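Local coordinates for protein X-PRO dipeptidase (Streptococcus pyogenes M1 GAS, PDB 3O5V) that probably hydrolyses Xaa-Pro dipeptides as a manganese-dependent M24B-family peptidase, of which this chain is the creatinase/prolidase N-terminal domain, at residues Q42-V47 / V107-G112; A52-V57 / V89-A94. All blocks are in the same frame, centred on the assembly; numbering follows the deposited sequence.

Interaction 1. Residues Q42-V47 / V107-G112; sequences QLFLFV and VNKFHG
Gln42 and Lys109 run antiparallel past one another, with Gln42 OE1 beside the lysine methylenes. The Gln42 chain is bent at its second torsion (chi2 -65°), which folds the amide back so that OE1 comes 3.6 Å from Lys109 CG and almost as near to CD and CE. Lys109, by contrast, is fully extended beyond CG and reaches from helix 107-114 to the residues leading into strand 44-48, bridging that helix to the mixed sheet of the creatinase/prolidase N-terminal domain. On its way CD passes the Phe44 ring obliquely, at 4.3 Å from CZ. The ammonium group reaches the strand side through two waters. Water 1 can donate to Gln42 OE1 at 2.7 Å, accepts from Leu43 N at 2.9 Å and takes a weak bond from Lys109 NZ; it also lies over one face of the Phe44 ring, toward the rim. Water 2 accepts from Lys109 NZ at 3.0 Å and is placed to donate to Leu43 O at 2.9 Å. The polar link between the segments is therefore solvent-mediated, while the aliphatic portion of the lysine packs against Gln42 and Phe44.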
ATOM      1  N   GLN A  42     -10.610  -4.940  -0.554  1.00 27.85           N
ATOM      2  CA  GLN A  42      -9.475  -4.024  -0.407  1.00 27.05           C
ATOM      3  C   GLN A  42      -8.142  -4.616  -0.882  1.00 26.44           C
ATOM      4  O   GLN A  42      -7.879  -5.798  -0.697  1.00 26.53           O
ATOM      5  CB  GLN A  42      -9.359  -3.573   1.049  1.00 27.35           C
ATOM      6  CG  GLN A  42     -10.641  -2.902   1.584  1.00 27.26           C
ATOM      7  CD  GLN A  42     -10.972  -1.584   0.881  1.00 30.27           C
ATOM      8  OE1 GLN A  42     -10.085  -0.878   0.392  1.00 29.50           O
ATOM      9  NE2 GLN A  42     -12.263  -1.240   0.847  1.00 30.43           N
ATOM     10  N   LEU A  43      -7.310  -3.759  -1.468  1.00 25.14           N
ATOM     11  CA  LEU A  43      -5.953  -4.091  -1.908  1.00 24.54           C
ATOM     12  C   LEU A  43      -5.080  -2.864  -1.654  1.00 23.73           C
ATOM     13  O   LEU A  43      -5.404  -1.791  -2.140  1.00 23.44           O
ATOM     14  CB  LEU A  43      -5.957  -4.423  -3.406  1.00 24.01           C
ATOM     15  CG  LEU A  43      -4.612  -4.445  -4.134  1.00 24.23           C
ATOM     16  CD1 LEU A  43      -3.785  -5.656  -3.684  1.00 23.65           C
ATOM     17  CD2 LEU A  43      -4.835  -4.436  -5.644  1.00 25.63           C
ATOM     18  N   PHE A  44      -3.995  -3.019  -0.886  1.00 23.25           N
ATOM     19  CA  PHE A  44      -3.032  -1.921  -0.666  1.00 23.44           C
ATOM     20  C   PHE A  44      -1.607  -2.444  -0.591  1.00 23.59           C
ATOM     21  O   PHE A  44      -1.355  -3.531  -0.030  1.00 23.88           O
ATOM     22  CB  PHE A  44      -3.307  -1.134   0.640  1.00 23.38           C
ATOM     23  CG  PHE A  44      -4.620  -0.405   0.672  1.00 24.02           C
ATOM     24  CD1 PHE A  44      -4.829   0.729  -0.119  1.00 24.43           C
ATOM     25  CD2 PHE A  44      -5.640  -0.824   1.542  1.00 24.10           C
ATOM     26  CE1 PHE A  44      -6.053   1.417  -0.072  1.00 24.20           C
ATOM     27  CE2 PHE A  44      -6.863  -0.157   1.588  1.00 24.81           C
ATOM     28  CZ  PHE A  44      -7.071   0.971   0.788  1.00 24.63           C
ATOM     29  N   LEU A  45      -0.681  -1.686  -1.169  1.00 23.05           N
ATOM     30  CA  LEU A  45       0.745  -1.906  -0.927  1.00 22.65           C
ATOM     31  C   LEU A  45       1.316  -0.759  -0.088  1.00 22.83           C
ATOM     32  O   LEU A  45       1.312   0.392  -0.511  1.00 23.03           O
ATOM     33  CB  LEU A  45       1.526  -2.043  -2.249  1.00 22.80           C
ATOM     34  CG  LEU A  45       3.046  -2.204  -2.108  1.00 23.21           C
ATOM     35  CD1 LEU A  45       3.413  -3.538  -1.429  1.00 21.72           C
ATOM     36  CD2 LEU A  45       3.749  -2.115  -3.439  1.00 21.87           C
ATOM     37  N   PHE A  46       1.798  -1.091   1.105  1.00 22.02           N
ATOM     38  CA  PHE A  46       2.339  -0.094   2.041  1.00 23.25           C
ATOM     39  C   PHE A  46       3.854  -0.089   1.940  1.00 23.31           C
ATOM     40  O   PHE A  46       4.514  -1.067   2.334  1.00 24.83           O
ATOM     41  CB  PHE A  46       1.911  -0.438   3.475  1.00 22.59           C
ATOM     42  CG  PHE A  46       0.425  -0.352   3.700  1.00 23.69           C
ATOM     43  CD1 PHE A  46      -0.184   0.882   3.963  1.00 24.45           C
ATOM     44  CD2 PHE A  46      -0.372  -1.492   3.619  1.00 25.94           C
ATOM     45  CE1 PHE A  46      -1.564   0.971   4.158  1.00 24.13           C
ATOM     46  CE2 PHE A  46      -1.754  -1.420   3.823  1.00 25.50           C
ATOM     47  CZ  PHE A  46      -2.353  -0.189   4.089  1.00 25.44           C
ATOM     48  N   VAL A  47       4.407   0.993   1.401  1.00 22.74           N
ATOM     49  CA  VAL A  47       5.867   1.123   1.287  1.00 22.98           C
ATOM     50  C   VAL A  47       6.385   2.177   2.272  1.00 23.54           C
ATOM     51  O   VAL A  47       6.342   3.386   2.010  1.00 22.98           O
ATOM     52  CB  VAL A  47       6.310   1.443  -0.172  1.00 22.72           C
ATOM     53  CG1 VAL A  47       7.827   1.458  -0.286  1.00 22.23           C
ATOM     54  CG2 VAL A  47       5.700   0.435  -1.147  1.00 21.73           C
ATOM     55  N   VAL A 107     -12.932   7.945  -2.856  1.00 26.98           N
ATOM     56  CA  VAL A 107     -13.102   8.734  -1.632  1.00 28.05           C
ATOM     57  C   VAL A 107     -13.387   7.859  -0.401  1.00 28.08           C
ATOM     58  O   VAL A 107     -12.888   8.142   0.693  1.00 28.68           O
ATOM     59  CB  VAL A 107     -14.188   9.829  -1.824  1.00 27.87           C
ATOM     60  CG1 VAL A 107     -14.421  10.606  -0.537  1.00 29.47           C
ATOM     61  CG2 VAL A 107     -13.747  10.781  -2.916  1.00 28.05           C
ATOM     62  N   ASN A 108     -14.163   6.797  -0.578  1.00 28.40           N
ATOM     63  CA  ASN A 108     -14.440   5.880   0.539  1.00 29.38           C
ATOM     64  C   ASN A 108     -13.166   5.216   1.078  1.00 29.04           C
ATOM     65  O   ASN A 108     -12.976   5.154   2.294  1.00 29.20           O
ATOM     66  CB  ASN A 108     -15.498   4.830   0.177  1.00 29.46           C
ATOM     67  CG  ASN A 108     -16.923   5.279   0.515  1.00 32.68           C
ATOM     68  OD1 ASN A 108     -17.139   6.218   1.292  1.00 34.87           O
ATOM     69  ND2 ASN A 108     -17.901   4.603  -0.070  1.00 35.00           N
ATOM     70  N   LYS A 109     -12.293   4.753   0.174  1.00 28.34           N
ATOM     71  CA  LYS A 109     -11.004   4.158   0.570  1.00 27.96           C
ATOM     72  C   LYS A 109     -10.101   5.185   1.259  1.00 28.13           C
ATOM     73  O   LYS A 109      -9.443   4.867   2.262  1.00 28.27           O
ATOM     74  CB  LYS A 109     -10.268   3.552  -0.636  1.00 27.56           C
ATOM     75  CG  LYS A 109     -10.875   2.288  -1.188  1.00 28.86           C
ATOM     76  CD  LYS A 109      -9.993   1.696  -2.290  1.00 27.84           C
ATOM     77  CE  LYS A 109     -10.688   0.526  -2.962  1.00 30.43           C
ATOM     78  NZ  LYS A 109      -9.846  -0.002  -4.063  1.00 31.44           N
ATOM     79  N   PHE A 110     -10.069   6.405   0.717  1.00 28.09           N
ATOM     80  CA  PHE A 110      -9.318   7.527   1.276  1.00 29.09           C
ATOM     81  C   PHE A 110      -9.750   7.825   2.707  1.00 29.51           C
ATOM     82  O   PHE A 110      -8.908   7.927   3.609  1.00 29.33           O
ATOM     83  CB  PHE A 110      -9.496   8.763   0.384  1.00 29.29           C
ATOM     84  CG  PHE A 110      -8.773  10.000   0.857  1.00 31.55           C
ATOM     85  CD1 PHE A 110      -7.408   9.975   1.165  1.00 34.54           C
ATOM     86  CD2 PHE A 110      -9.453  11.218   0.934  1.00 34.11           C
ATOM     87  CE1 PHE A 110      -6.744  11.141   1.581  1.00 35.43           C
ATOM     88  CE2 PHE A 110      -8.797  12.387   1.338  1.00 35.88           C
ATOM     89  CZ  PHE A 110      -7.437  12.347   1.669  1.00 35.82           C
ATOM     90  N   HIS A 111     -11.062   7.922   2.917  1.00 29.64           N
ATOM     91  CA  HIS A 111     -11.606   8.096   4.266  1.00 29.93           C
ATOM     92  C   HIS A 111     -11.334   6.897   5.190  1.00 29.59           C
ATOM     93  O   HIS A 111     -10.995   7.075   6.360  1.00 29.90           O
ATOM     94  CB  HIS A 111     -13.101   8.429   4.199  1.00 30.49           C
ATOM     95  CG  HIS A 111     -13.386   9.808   3.689  1.00 31.59           C
ATOM     96  ND1 HIS A 111     -14.626  10.185   3.221  1.00 33.60           N
ATOM     97  CD2 HIS A 111     -12.589  10.900   3.564  1.00 33.66           C
ATOM     98  CE1 HIS A 111     -14.587  11.453   2.848  1.00 34.12           C
ATOM     99  NE2 HIS A 111     -13.361  11.908   3.037  1.00 34.50           N
ATOM    100  N   GLY A 112     -11.454   5.683   4.657  1.00 29.30           N
ATOM    101  CA  GLY A 112     -11.051   4.477   5.379  1.00 28.91           C
ATOM    102  C   GLY A 112      -9.623   4.566   5.896  1.00 29.07           C
ATOM    103  O   GLY A 112      -9.360   4.304   7.076  1.00 28.96           O
TER
HETATM  104  O   HOH W   1      -8.197  -1.028  -1.565  1.00 28.31           O
HETATM  105  O   HOH W   2      -7.001  -0.900  -4.378  1.00 27.19           O

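Interaction 2. Residues A52-V57 / V89-A94; sequences APVLFV and VLPNTA
Val54 rises from its strand toward the loop that follows helix 82-89 and meets Leu90 and Pro91 with both of its branches. Its CB already touches the leucine, lying 3.9 Å from Leu90 CD2. From there the side chain forks. CG1, set opposite the backbone N by a chi1 of -180°, approaches the same methyl, Leu90 CD2, at 3.9 Å. CG2, beside the backbone N, stays within 4.1 Å of Leu90 CD2 and also reaches the proline ring, 4.3 Å from Pro91 CD. A single leucine methyl is thus seated against CB and both methyls of the valine, and the two side chains cross at a slant. Leu90 leaves its backbone across the line of the strand, and its end then turns in to bring CD2 onto Val54. Two residues further along the strand, the Phe56 ring receives Val89 obliquely, with CD1 at 4.5 Å from Val89 CG2, a looser apolar contact. Leu90 is the first residue to leave the helical backbone conformation, so the contact lies where helix 82-89 passes into its exit loop, over strand 54-58. Neighbouring elements widen this apolar layer: Phe74 of strand 73-76 packs against Val54 and Val89, Phe46 and Tyr48 of strand 44-48 against Leu90, and Ile86 of helix 82-89 against Phe56.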
ATOM      1  N   ALA A  52      10.179  -2.845   6.269  1.00 27.74           N
ATOM      2  CA  ALA A  52       9.805  -3.734   5.162  1.00 26.60           C
ATOM      3  C   ALA A  52       8.481  -3.256   4.560  1.00 25.74           C
ATOM      4  O   ALA A  52       7.620  -2.760   5.283  1.00 25.77           O
ATOM      5  CB  ALA A  52       9.659  -5.168   5.640  1.00 26.43           C
ATOM      6  N   PRO A  53       8.319  -3.396   3.238  1.00 25.62           N
ATOM      7  CA  PRO A  53       7.002  -3.089   2.683  1.00 25.17           C
ATOM      8  C   PRO A  53       5.997  -4.181   3.072  1.00 24.69           C
ATOM      9  O   PRO A  53       6.405  -5.285   3.482  1.00 24.98           O
ATOM     10  CB  PRO A  53       7.256  -3.078   1.178  1.00 25.29           C
ATOM     11  CG  PRO A  53       8.402  -4.058   0.995  1.00 26.38           C
ATOM     12  CD  PRO A  53       9.257  -3.919   2.219  1.00 25.39           C
ATOM     13  N   VAL A  54       4.711  -3.861   2.998  1.00 23.32           N
ATOM     14  CA  VAL A  54       3.658  -4.802   3.373  1.00 23.58           C
ATOM     15  C   VAL A  54       2.564  -4.814   2.316  1.00 23.47           C
ATOM     16  O   VAL A  54       1.987  -3.760   1.994  1.00 23.35           O
ATOM     17  CB  VAL A  54       3.024  -4.455   4.739  1.00 23.71           C
ATOM     18  CG1 VAL A  54       1.930  -5.475   5.099  1.00 25.20           C
ATOM     19  CG2 VAL A  54       4.084  -4.415   5.834  1.00 24.68           C
ATOM     20  N   LEU A  55       2.264  -6.004   1.790  1.00 22.55           N
ATOM     21  CA  LEU A  55       1.132  -6.149   0.891  1.00 22.45           C
ATOM     22  C   LEU A  55      -0.097  -6.599   1.673  1.00 22.84           C
ATOM     23  O   LEU A  55      -0.037  -7.585   2.416  1.00 22.98           O
ATOM     24  CB  LEU A  55       1.423  -7.135  -0.254  1.00 22.00           C
ATOM     25  CG  LEU A  55       0.274  -7.234  -1.275  1.00 22.83           C
ATOM     26  CD1 LEU A  55       0.128  -5.956  -2.090  1.00 24.39           C
ATOM     27  CD2 LEU A  55       0.472  -8.424  -2.191  1.00 24.08           C
ATOM     28  N   PHE A  56      -1.198  -5.877   1.487  1.00 22.17           N
ATOM     29  CA  PHE A  56      -2.489  -6.199   2.123  1.00 23.18           C
ATOM     30  C   PHE A  56      -3.506  -6.604   1.055  1.00 22.99           C
ATOM     31  O   PHE A  56      -3.782  -5.820   0.138  1.00 23.04           O
ATOM     32  CB  PHE A  56      -3.012  -4.977   2.910  1.00 22.87           C
ATOM     33  CG  PHE A  56      -4.300  -5.250   3.651  1.00 25.02           C
ATOM     34  CD1 PHE A  56      -4.284  -5.944   4.857  1.00 26.67           C
ATOM     35  CD2 PHE A  56      -5.525  -4.819   3.137  1.00 27.48           C
ATOM     36  CE1 PHE A  56      -5.488  -6.237   5.550  1.00 26.97           C
ATOM     37  CE2 PHE A  56      -6.729  -5.087   3.823  1.00 28.24           C
ATOM     38  CZ  PHE A  56      -6.701  -5.807   5.031  1.00 27.50           C
ATOM     39  N   VAL A  57      -4.061  -7.817   1.170  1.00 23.07           N
ATOM     40  CA  VAL A  57      -4.951  -8.382   0.149  1.00 23.31           C
ATOM     41  C   VAL A  57      -6.160  -9.120   0.759  1.00 23.64           C
ATOM     42  O   VAL A  57      -6.142  -9.468   1.935  1.00 24.16           O
ATOM     43  CB  VAL A  57      -4.175  -9.393  -0.788  1.00 23.31           C
ATOM     44  CG1 VAL A  57      -3.172  -8.655  -1.681  1.00 24.37           C
ATOM     45  CG2 VAL A  57      -3.455 -10.486   0.033  1.00 23.38           C
ATOM     46  N   VAL A  89      -2.306  -5.433  11.703  1.00 32.58           N
ATOM     47  CA  VAL A  89      -1.154  -6.127  11.086  1.00 32.39           C
ATOM     48  C   VAL A  89       0.075  -5.259  10.761  1.00 32.55           C
ATOM     49  O   VAL A  89       1.191  -5.779  10.677  1.00 32.43           O
ATOM     50  CB  VAL A  89      -1.545  -6.953   9.813  1.00 32.04           C
ATOM     51  CG1 VAL A  89      -2.673  -7.917  10.125  1.00 32.73           C
ATOM     52  CG2 VAL A  89      -1.900  -6.036   8.618  1.00 31.95           C
ATOM     53  N   LEU A  90      -0.130  -3.962  10.554  1.00 32.37           N
ATOM     54  CA  LEU A  90       0.963  -3.069  10.164  1.00 32.87           C
ATOM     55  C   LEU A  90       1.880  -2.755  11.358  1.00 33.54           C
ATOM     56  O   LEU A  90       1.402  -2.681  12.491  1.00 32.94           O
ATOM     57  CB  LEU A  90       0.416  -1.768   9.584  1.00 32.38           C
ATOM     58  CG  LEU A  90      -0.189  -1.758   8.175  1.00 31.82           C
ATOM     59  CD1 LEU A  90      -0.406  -0.336   7.771  1.00 29.81           C
ATOM     60  CD2 LEU A  90       0.722  -2.411   7.168  1.00 30.93           C
ATOM     61  N   PRO A  91       3.189  -2.559  11.101  1.00 34.44           N
ATOM     62  CA  PRO A  91       4.122  -2.272  12.213  1.00 34.98           C
ATOM     63  C   PRO A  91       3.931  -0.886  12.826  1.00 35.79           C
ATOM     64  O   PRO A  91       4.269  -0.674  13.991  1.00 36.17           O
ATOM     65  CB  PRO A  91       5.503  -2.365  11.554  1.00 35.39           C
ATOM     66  CG  PRO A  91       5.241  -2.149  10.064  1.00 35.50           C
ATOM     67  CD  PRO A  91       3.890  -2.737   9.808  1.00 34.17           C
ATOM     68  N   ASN A  92       3.380   0.042  12.048  1.00 35.82           N
ATOM     69  CA  ASN A  92       3.389   1.456  12.392  1.00 36.49           C
ATOM     70  C   ASN A  92       2.328   2.216  11.597  1.00 36.25           C
ATOM     71  O   ASN A  92       2.209   2.019  10.393  1.00 36.14           O
ATOM     72  CB  ASN A  92       4.782   2.032  12.078  1.00 36.97           C
ATOM     73  CG  ASN A  92       4.939   3.464  12.516  1.00 38.29           C
ATOM     74  OD1 ASN A  92       5.537   3.744  13.557  1.00 43.39           O
ATOM     75  ND2 ASN A  92       4.423   4.386  11.725  1.00 40.17           N
ATOM     76  N   THR A  93       1.566   3.081  12.263  1.00 36.43           N
ATOM     77  CA  THR A  93       0.607   3.946  11.560  1.00 36.78           C
ATOM     78  C   THR A  93       0.837   5.436  11.867  1.00 36.47           C
ATOM     79  O   THR A  93      -0.045   6.269  11.658  1.00 36.04           O
ATOM     80  CB  THR A  93      -0.863   3.535  11.851  1.00 36.88           C
ATOM     81  OG1 THR A  93      -1.116   3.652  13.251  1.00 37.83           O
ATOM     82  CG2 THR A  93      -1.130   2.093  11.418  1.00 37.39           C
ATOM     83  N   ALA A  94       2.050   5.760  12.318  1.00 36.60           N
ATOM     84  CA  ALA A  94       2.374   7.094  12.841  1.00 36.47           C
ATOM     85  C   ALA A  94       2.982   8.085  11.841  1.00 36.31           C
ATOM     86  O   ALA A  94       3.350   9.199  12.232  1.00 36.51           O
ATOM     87  CB  ALA A  94       3.277   6.971  14.100  1.00 36.52           C
TER

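From the N terminus, the chain first enters interaction 1 at residues 42-47, turns back through strand 54-58, where interaction 2 begins, and crosses strand 73-76 and helix 82-89 before residues 89-94 close the inner loop. Only after strand 97-100 does helix 107-114 close the outer one, so interaction 2 is nested within interaction 1. The two are joined directly through the sheet, because strands 44-48 and 54-58 are antiparallel neighbours, with probable backbone hydrogen bonds between Phe44 O and Phe56 N and between Val54 O and Phe46 N. Together they tie this strand pair to helix 107-114 and to the end of helix 82-89 within one domain.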